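Local coordinates for protein peptidoglycan glycosyltransferase (Atopobium parvulum, PDB 4OVD) that is a penicillin-binding protein of the D,D-transpeptidase kind, pairing a dimerisation domain with a transpeptidase domain, at residues V277-E280 with S281-L284; T382-F386 with P387-T391; N283-L286 with V287-Y291. All blocks are in the same frame, centred on the assembly; numbering follows the deposited sequence.

Contact 1 (V277-E280 with S281-L284)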
loop_
_atom_site.group_PDB
_atom_site.type_symbol
_atom_site.label_atom_id
_atom_site.label_comp_id
_atom_site.label_asym_id
_atom_site.label_seq_id
_atom_site.Cartn_x
_atom_site.Cartn_y
_atom_site.Cartn_z
ATOM N N VAL A 277 8.612 10.108 22.618
ATOM C CA VAL A 277 8.012 9.491 21.381
ATOM C C VAL A 277 6.722 10.166 20.939
ATOM O O VAL A 277 5.785 10.252 21.722
ATOM C CB VAL A 277 7.619 8.006 21.545
ATOM C CG1 VAL A 277 7.293 7.424 20.182
ATOM C CG2 VAL A 277 8.738 7.208 22.189
ATOM N N ASP A 278 6.640 10.573 19.679
ATOM C CA ASP A 278 5.452 11.263 19.160
ATOM C C ASP A 278 4.418 10.266 18.696
ATOM O O ASP A 278 4.649 9.543 17.710
ATOM C CB ASP A 278 5.842 12.187 18.006
ATOM C CG ASP A 278 4.639 12.667 17.209
ATOM O OD1 ASP A 278 3.494 12.706 17.723
ATOM O OD2 ASP A 278 4.854 12.991 16.032
ATOM N N TYR A 279 3.256 10.240 19.359
ATOM C CA TYR A 279 2.227 9.248 19.017
ATOM C C TYR A 279 1.832 9.170 17.558
ATOM O O TYR A 279 1.573 8.071 17.061
ATOM C CB TYR A 279 0.986 9.262 19.926
ATOM C CG TYR A 279 1.245 8.908 21.357
ATOM C CD1 TYR A 279 2.420 8.269 21.750
ATOM C CD2 TYR A 279 0.263 9.090 22.320
ATOM C CE1 TYR A 279 2.650 7.922 23.063
ATOM C CE2 TYR A 279 0.509 8.779 23.660
ATOM C CZ TYR A 279 1.691 8.180 24.016
ATOM O OH TYR A 279 1.935 7.809 25.310
ATOM N N GLU A 280 1.827 10.288 16.843
ATOM C CA GLU A 280 1.519 10.234 15.435
ATOM C C GLU A 280 2.521 9.451 14.581
ATOM O O GLU A 280 2.115 8.858 13.584
ATOM C CB GLU A 280 1.221 11.606 14.838
ATOM C CG GLU A 280 -0.209 12.043 15.200
ATOM C CD GLU A 280 -0.733 13.229 14.405
ATOM O OE1 GLU A 280 -0.186 13.526 13.321
ATOM O OE2 GLU A 280 -1.726 13.845 14.856
ATOM N N SER A 281 3.757 9.288 15.029
ATOM C CA SER A 281 4.744 8.521 14.226
ATOM C C SER A 281 4.531 7.003 14.334
ATOM O O SER A 281 5.161 6.233 13.617
ATOM C CB SER A 281 6.176 8.835 14.663
ATOM O OG SER A 281 6.456 8.238 15.928
ATOM N N LEU A 282 3.667 6.580 15.259
ATOM C CA LEU A 282 3.343 5.174 15.476
ATOM C C LEU A 282 2.347 4.550 14.490
ATOM O O LEU A 282 2.116 3.335 14.497
ATOM C CB LEU A 282 2.777 4.999 16.886
ATOM C CG LEU A 282 3.746 5.463 17.973
ATOM C CD1 LEU A 282 3.070 5.351 19.320
ATOM C CD2 LEU A 282 5.022 4.656 17.934
ATOM N N ASN A 283 1.707 5.380 13.703
ATOM C CA ASN A 283 0.808 4.884 12.699
ATOM C C ASN A 283 1.587 4.542 11.435
ATOM O O ASN A 283 2.669 5.055 11.229
ATOM C CB ASN A 283 -0.100 6.008 12.261
ATOM C CG ASN A 283 -1.011 6.472 13.360
ATOM O OD1 ASN A 283 -1.693 5.663 14.006
ATOM N ND2 ASN A 283 -1.066 7.786 13.552
ATOM N N LEU A 284 1.026 3.672 10.602
ATOM C CA LEU A 284 1.562 3.464 9.265
ATOM C C LEU A 284 0.601 4.265 8.423
ATOM O O LEU A 284 -0.616 3.920 8.293
ATOM C CB LEU A 284 1.461 2.033 8.749
ATOM C CG LEU A 284 2.598 1.099 8.723
ATOM C CD1 LEU A 284 2.107 -0.120 7.946
ATOM C CD2 LEU A 284 3.732 1.814 8.006
#
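Tyr-279 and Leu-282 lie side by side and point the same way. Leu-282 brings its CD1 branch to the tyrosine, and CD1 of Leu-282 stands 3.9 Å from CD1 of Tyr-279, oblique to the ring. Both side chains set CG anti to their own carbonyl carbon (chi1 -64° and -58°), which sends them off in a common direction. The other leucine branch, CD2, meets CG1 of Val-277 at 4.2 Å. One leucine thus packs against two residues of the preceding segment.

The backbone beneath is a short 3-10 turn, 279-282, in the loop between strand 260-266 and helix 285-288 of the transpeptidase domain. Its i to i+3 bonds run from Ser-281 N to Asp-278 O (2.8 Å) and from Leu-282 N to Tyr-279 O (3.1 Å). Asp-278 opens the turn with an Asx turn: its OD1 accepts from Glu-280 N at 3.1 Å, and the N-H comes from above the carboxylate plane, 66° out of it. The Ser-281 hydroxyl folds back toward the same carbonyl as its own N-H, with OG 2.9 Å from Asp-278 O, though the place of OG is less sure. At the far end Asn-283 turns its amide back over the turn, and its ND2 lies 3.4 Å from Glu-280 O. Outside the turn, Leu-282 also touches Phe-166 and Ser-175, and Ser-281 O accepts from Gln-162 NE2.

Contact 2 (T382-F386 with P387-T391)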
loop_
_atom_site.group_PDB
_atom_site.type_symbol
_atom_site.label_atom_id
_atom_site.label_comp_id
_atom_site.label_asym_id
_atom_site.label_seq_id
_atom_site.Cartn_x
_atom_site.Cartn_y
_atom_site.Cartn_z
ATOM N N THR A 382 -8.879 -3.645 3.856
ATOM C CA THR A 382 -8.198 -4.682 3.215
ATOM C C THR A 382 -8.079 -5.920 4.041
ATOM O O THR A 382 -7.815 -6.936 3.516
ATOM C CB THR A 382 -6.773 -4.223 2.884
ATOM O OG1 THR A 382 -6.068 -3.872 4.085
ATOM C CG2 THR A 382 -6.845 -3.028 1.975
ATOM N N GLY A 383 -8.227 -5.817 5.345
ATOM C CA GLY A 383 -8.055 -6.975 6.202
ATOM C C GLY A 383 -6.638 -7.030 6.744
ATOM O O GLY A 383 -6.301 -7.964 7.397
ATOM N N ILE A 384 -5.789 -6.047 6.439
ATOM C CA ILE A 384 -4.387 -6.046 6.932
ATOM C C ILE A 384 -4.365 -6.144 8.469
ATOM O O ILE A 384 -5.267 -5.625 9.180
ATOM C CB ILE A 384 -3.600 -4.804 6.445
ATOM C CG1 ILE A 384 -2.139 -4.828 6.916
ATOM C CG2 ILE A 384 -4.278 -3.509 6.929
ATOM C CD1 ILE A 384 -1.265 -3.899 6.167
ATOM N N ASP A 385 -3.349 -6.830 9.006
ATOM C CA ASP A 385 -3.299 -7.003 10.441
ATOM C C ASP A 385 -2.461 -5.903 11.085
ATOM O O ASP A 385 -1.368 -6.150 11.594
ATOM C CB ASP A 385 -2.819 -8.415 10.811
ATOM C CG ASP A 385 -1.498 -8.768 10.158
ATOM O OD1 ASP A 385 -1.149 -8.186 9.082
ATOM O OD2 ASP A 385 -0.823 -9.687 10.671
ATOM N N PHE A 386 -3.036 -4.710 11.119
ATOM C CA PHE A 386 -2.368 -3.544 11.668
ATOM C C PHE A 386 -3.448 -2.586 12.133
ATOM O O PHE A 386 -4.458 -2.410 11.459
ATOM C CB PHE A 386 -1.453 -2.893 10.624
ATOM C CG PHE A 386 -0.445 -2.029 11.210
ATOM C CD1 PHE A 386 0.684 -2.597 11.781
ATOM C CD2 PHE A 386 -0.633 -0.675 11.320
ATOM C CE1 PHE A 386 1.612 -1.821 12.449
ATOM C CE2 PHE A 386 0.321 0.113 11.956
ATOM C CZ PHE A 386 1.441 -0.459 12.520
ATOM N N PRO A 387 -3.230 -1.919 13.262
ATOM C CA PRO A 387 -4.332 -1.085 13.779
ATOM C C PRO A 387 -4.656 0.177 13.007
ATOM O O PRO A 387 -3.818 0.667 12.330
ATOM C CB PRO A 387 -3.863 -0.699 15.178
ATOM C CG PRO A 387 -2.592 -1.476 15.411
ATOM C CD PRO A 387 -2.051 -1.947 14.144
ATOM N N GLY A 388 -5.888 0.656 13.098
ATOM C CA GLY A 388 -6.255 1.945 12.518
ATOM C C GLY A 388 -6.510 1.996 11.044
ATOM O O GLY A 388 -6.441 3.054 10.458
ATOM N N GLU A 389 -6.888 0.870 10.445
ATOM C CA GLU A 389 -7.064 0.840 8.998
ATOM C C GLU A 389 -8.236 1.720 8.606
ATOM O O GLU A 389 -9.313 1.529 9.123
ATOM C CB GLU A 389 -7.283 -0.600 8.466
ATOM C CG GLU A 389 -7.356 -0.552 6.939
ATOM C CD GLU A 389 -7.381 -1.873 6.184
ATOM O OE1 GLU A 389 -7.706 -2.952 6.768
ATOM O OE2 GLU A 389 -7.043 -1.812 4.971
ATOM N N ALA A 390 -8.045 2.688 7.715
ATOM C CA ALA A 390 -9.166 3.504 7.286
ATOM C C ALA A 390 -9.993 2.816 6.195
ATOM O O ALA A 390 -9.477 2.132 5.364
ATOM C CB ALA A 390 -8.668 4.857 6.797
ATOM N N THR A 391 -11.287 2.999 6.187
ATOM C CA THR A 391 -12.085 2.435 5.126
ATOM C C THR A 391 -12.063 3.352 3.897
ATOM O O THR A 391 -12.249 2.907 2.770
ATOM C CB THR A 391 -13.555 2.332 5.554
ATOM O OG1 THR A 391 -14.089 3.666 5.670
ATOM C CG2 THR A 391 -13.646 1.663 6.858
HETATM O O HOH W 1 -7.493 -4.199 8.959
HETATM O O HOH W 2 -6.895 -2.092 11.276
#
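An ST turn at Thr-382 lies in the irregular loop between helices 366-375 and 404-408 of the transpeptidase domain, and Glu-389 brings its carboxylate to it. OG1 of Thr-382 accepts from Ile-384 N at 3.2 Å. The hydroxyl also reaches OE2 of Glu-389, but OG1 and OE2 are modelled only 2.4 Å apart, so the detail of this bond is doubtful.

The Glu-389 chain is fully extended, with CG anti to the backbone N (chi1 -176°), which carries the carboxylate across to the N-H groups of Thr-382 and Gly-383. OE2 takes the N-H of Thr-382 at 2.8 Å in a nearly straight bond (166°), from above the carboxylate plane. OE1 receives Gly-383 N at 3.2 Å on its syn lone pair. A water donates to both OE1 and Ile-384 O, so bonds at each oxygen fix the rotation of the carboxylate. CG2 of Ile-384 lies against OE1. Val-287 and Ile-419 also touch the Glu-389 side chain. CB of Asp-385 points away from 387-391, and its carboxylate binds Tyr-181 OH and the backbone N-H groups of Phe-439 and Met-440.

A second water links Phe-386 O to Glu-389 N further round the loop. There Pro-387 sets its CD over one face of the Phe-386 ring in a CH-pi contact: CD lies 3.5 Å from the ring centroid of Phe-386, 19° off the normal.

Contact 3 (N283-L286 with V287-Y291)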
loop_
_atom_site.group_PDB
_atom_site.type_symbol
_atom_site.label_atom_id
_atom_site.label_comp_id
_atom_site.label_asym_id
_atom_site.label_seq_id
_atom_site.Cartn_x
_atom_site.Cartn_y
_atom_site.Cartn_z
ATOM N N ASN A 283 1.707 5.380 13.703
ATOM C CA ASN A 283 0.808 4.884 12.699
ATOM C C ASN A 283 1.587 4.542 11.435
ATOM O O ASN A 283 2.669 5.055 11.229
ATOM C CB ASN A 283 -0.100 6.008 12.261
ATOM C CG ASN A 283 -1.011 6.472 13.360
ATOM O OD1 ASN A 283 -1.693 5.663 14.006
ATOM N ND2 ASN A 283 -1.066 7.786 13.552
ATOM N N LEU A 284 1.026 3.672 10.602
ATOM C CA LEU A 284 1.562 3.464 9.265
ATOM C C LEU A 284 0.601 4.265 8.423
ATOM O O LEU A 284 -0.616 3.920 8.293
ATOM C CB LEU A 284 1.461 2.033 8.749
ATOM C CG LEU A 284 2.598 1.099 8.723
ATOM C CD1 LEU A 284 2.107 -0.120 7.946
ATOM C CD2 LEU A 284 3.732 1.814 8.006
ATOM N N LYS A 285 1.097 5.305 7.806
ATOM C CA LYS A 285 0.231 6.147 6.985
ATOM C C LYS A 285 -0.488 5.373 5.893
ATOM O O LYS A 285 -1.630 5.671 5.598
ATOM C CB LYS A 285 1.009 7.320 6.416
ATOM C CG LYS A 285 1.420 8.319 7.491
ATOM C CD LYS A 285 2.156 9.506 6.891
ATOM C CE LYS A 285 2.272 10.601 7.955
ATOM N NZ LYS A 285 3.179 11.649 7.464
ATOM N N LEU A 286 0.181 4.404 5.272
ATOM C CA LEU A 286 -0.468 3.557 4.246
ATOM C C LEU A 286 -1.789 2.955 4.594
ATOM O O LEU A 286 -2.544 2.530 3.730
ATOM C CB LEU A 286 0.407 2.333 3.973
ATOM C CG LEU A 286 1.687 2.697 3.284
ATOM C CD1 LEU A 286 2.644 1.557 3.332
ATOM C CD2 LEU A 286 1.353 3.046 1.854
ATOM N N VAL A 287 -1.938 2.687 5.855
ATOM C CA VAL A 287 -3.128 2.070 6.461
ATOM C C VAL A 287 -4.133 3.006 7.027
ATOM O O VAL A 287 -5.384 2.861 6.881
ATOM C CB VAL A 287 -2.597 1.169 7.631
ATOM C CG1 VAL A 287 -3.703 0.540 8.386
ATOM C CG2 VAL A 287 -1.702 0.069 7.052
ATOM N N SER A 288 -3.629 3.959 7.778
ATOM C CA SER A 288 -4.516 4.847 8.459
ATOM C C SER A 288 -4.681 6.225 7.891
ATOM O O SER A 288 -5.474 6.935 8.403
ATOM C CB SER A 288 -4.072 4.915 9.930
ATOM O OG SER A 288 -2.737 5.342 9.930
ATOM N N SER A 289 -3.922 6.679 6.908
ATOM C CA SER A 289 -4.239 8.013 6.353
ATOM C C SER A 289 -4.877 7.814 4.977
ATOM O O SER A 289 -4.630 6.801 4.289
ATOM C CB SER A 289 -2.955 8.856 6.219
ATOM O OG SER A 289 -2.344 8.935 7.466
ATOM N N ILE A 290 -5.699 8.764 4.568
ATOM C CA ILE A 290 -6.404 8.688 3.288
ATOM C C ILE A 290 -6.001 9.875 2.450
ATOM O O ILE A 290 -5.635 10.946 2.971
ATOM C CB ILE A 290 -7.913 8.643 3.409
ATOM C CG1 ILE A 290 -8.481 9.928 3.986
ATOM C CG2 ILE A 290 -8.354 7.433 4.280
ATOM C CD1 ILE A 290 -10.028 9.846 4.058
ATOM N N TYR A 291 -6.004 9.617 1.148
ATOM C CA TYR A 291 -5.567 10.562 0.157
ATOM C C TYR A 291 -6.438 10.388 -1.057
ATOM O O TYR A 291 -7.062 9.330 -1.214
ATOM C CB TYR A 291 -4.134 10.176 -0.296
ATOM C CG TYR A 291 -3.143 10.248 0.822
ATOM C CD1 TYR A 291 -2.550 11.462 1.188
ATOM C CD2 TYR A 291 -2.801 9.124 1.526
ATOM C CE1 TYR A 291 -1.687 11.542 2.256
ATOM C CE2 TYR A 291 -1.917 9.188 2.608
ATOM C CZ TYR A 291 -1.347 10.391 2.948
ATOM O OH TYR A 291 -0.504 10.430 4.037
HETATM O O HOH W 3 -1.844 2.817 11.362
#
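Ser-288 holds OG between its backbone N and carbonyl carbon (chi1 58°), which turns the hydroxyl back toward Leu-284 O, 3.0 Å from OG. Val-287 has CG2 anti to its carbonyl carbon and CG1 anti to its N (chi1 177°), and this directs CG2 to CD1 of Leu-284. The two methyls, Leu-284 CD1 and Val-287 CG2, meet at 3.9 Å, their side chains crossing at a slant.

Val-287 and Ser-288 belong to the short helix 285-288, and Leu-284 is at the N-cap position before it. Leu-284 O takes the N-H of Ser-288 at 3.1 Å in a nearly straight bond. It also takes the N-H of Val-287 at 3.0 Å, which comes from above the carbonyl plane. Whether the hydroxyl proton of Ser-288 goes to this carbonyl as well is not settled. A water joins Ser-288 OG to Leu-284 N, the water accepting from that N-H. The hydroxyl also lies beside CB of Asn-283. One step on, Ser-289 N donates to Lys-285 O at 2.8 Å, and there the chain leaves helical geometry.

Lys-285 runs out extended. Its CG passes OG of Ser-289 at 3.8 Å, and its CD passes OH of Tyr-291 at 4.0 Å. Its backbone N pairs with Ser-265 OG. The Tyr-291 ring meets that of Phe-418.

With two backbone N-H groups, those of Val-287 and Ser-288, on one carbonyl, Leu-284 O is satisfied on a buried residue. The aliphatic stem of Lys-285 packs beside the Ser-289 and Tyr-291 hydroxyls just after the helix, while its ammonium group bonds to Tyr-266 O and, weakly, to Gln-246 O.

How the contacts relate
Contact 1 is a surface contact, while contacts 2 and 3 are partly buried and lie nearer the centre of the chain. Contacts 1 and 3 are successive turns of one stretch and share Asn-283 and Leu-284. Contact 2 comes later in the chain and packs against both: Phe-386 CE2 approaches Leu-284 N, and Ala-390 N probably bonds to Val-287 O (2.8 Å). CG1 of Val-287 also packs on CA of Glu-389. The chemistry differs with place. Contacts 1 and 3 depend mostly on backbone carbonyls, with one Asp-278 carboxylate bond in contact 1. In contact 2, without regular helix or strand, the Glu-389 carboxylate takes two backbone N-H groups, and two waters bridge polar atoms across the loop.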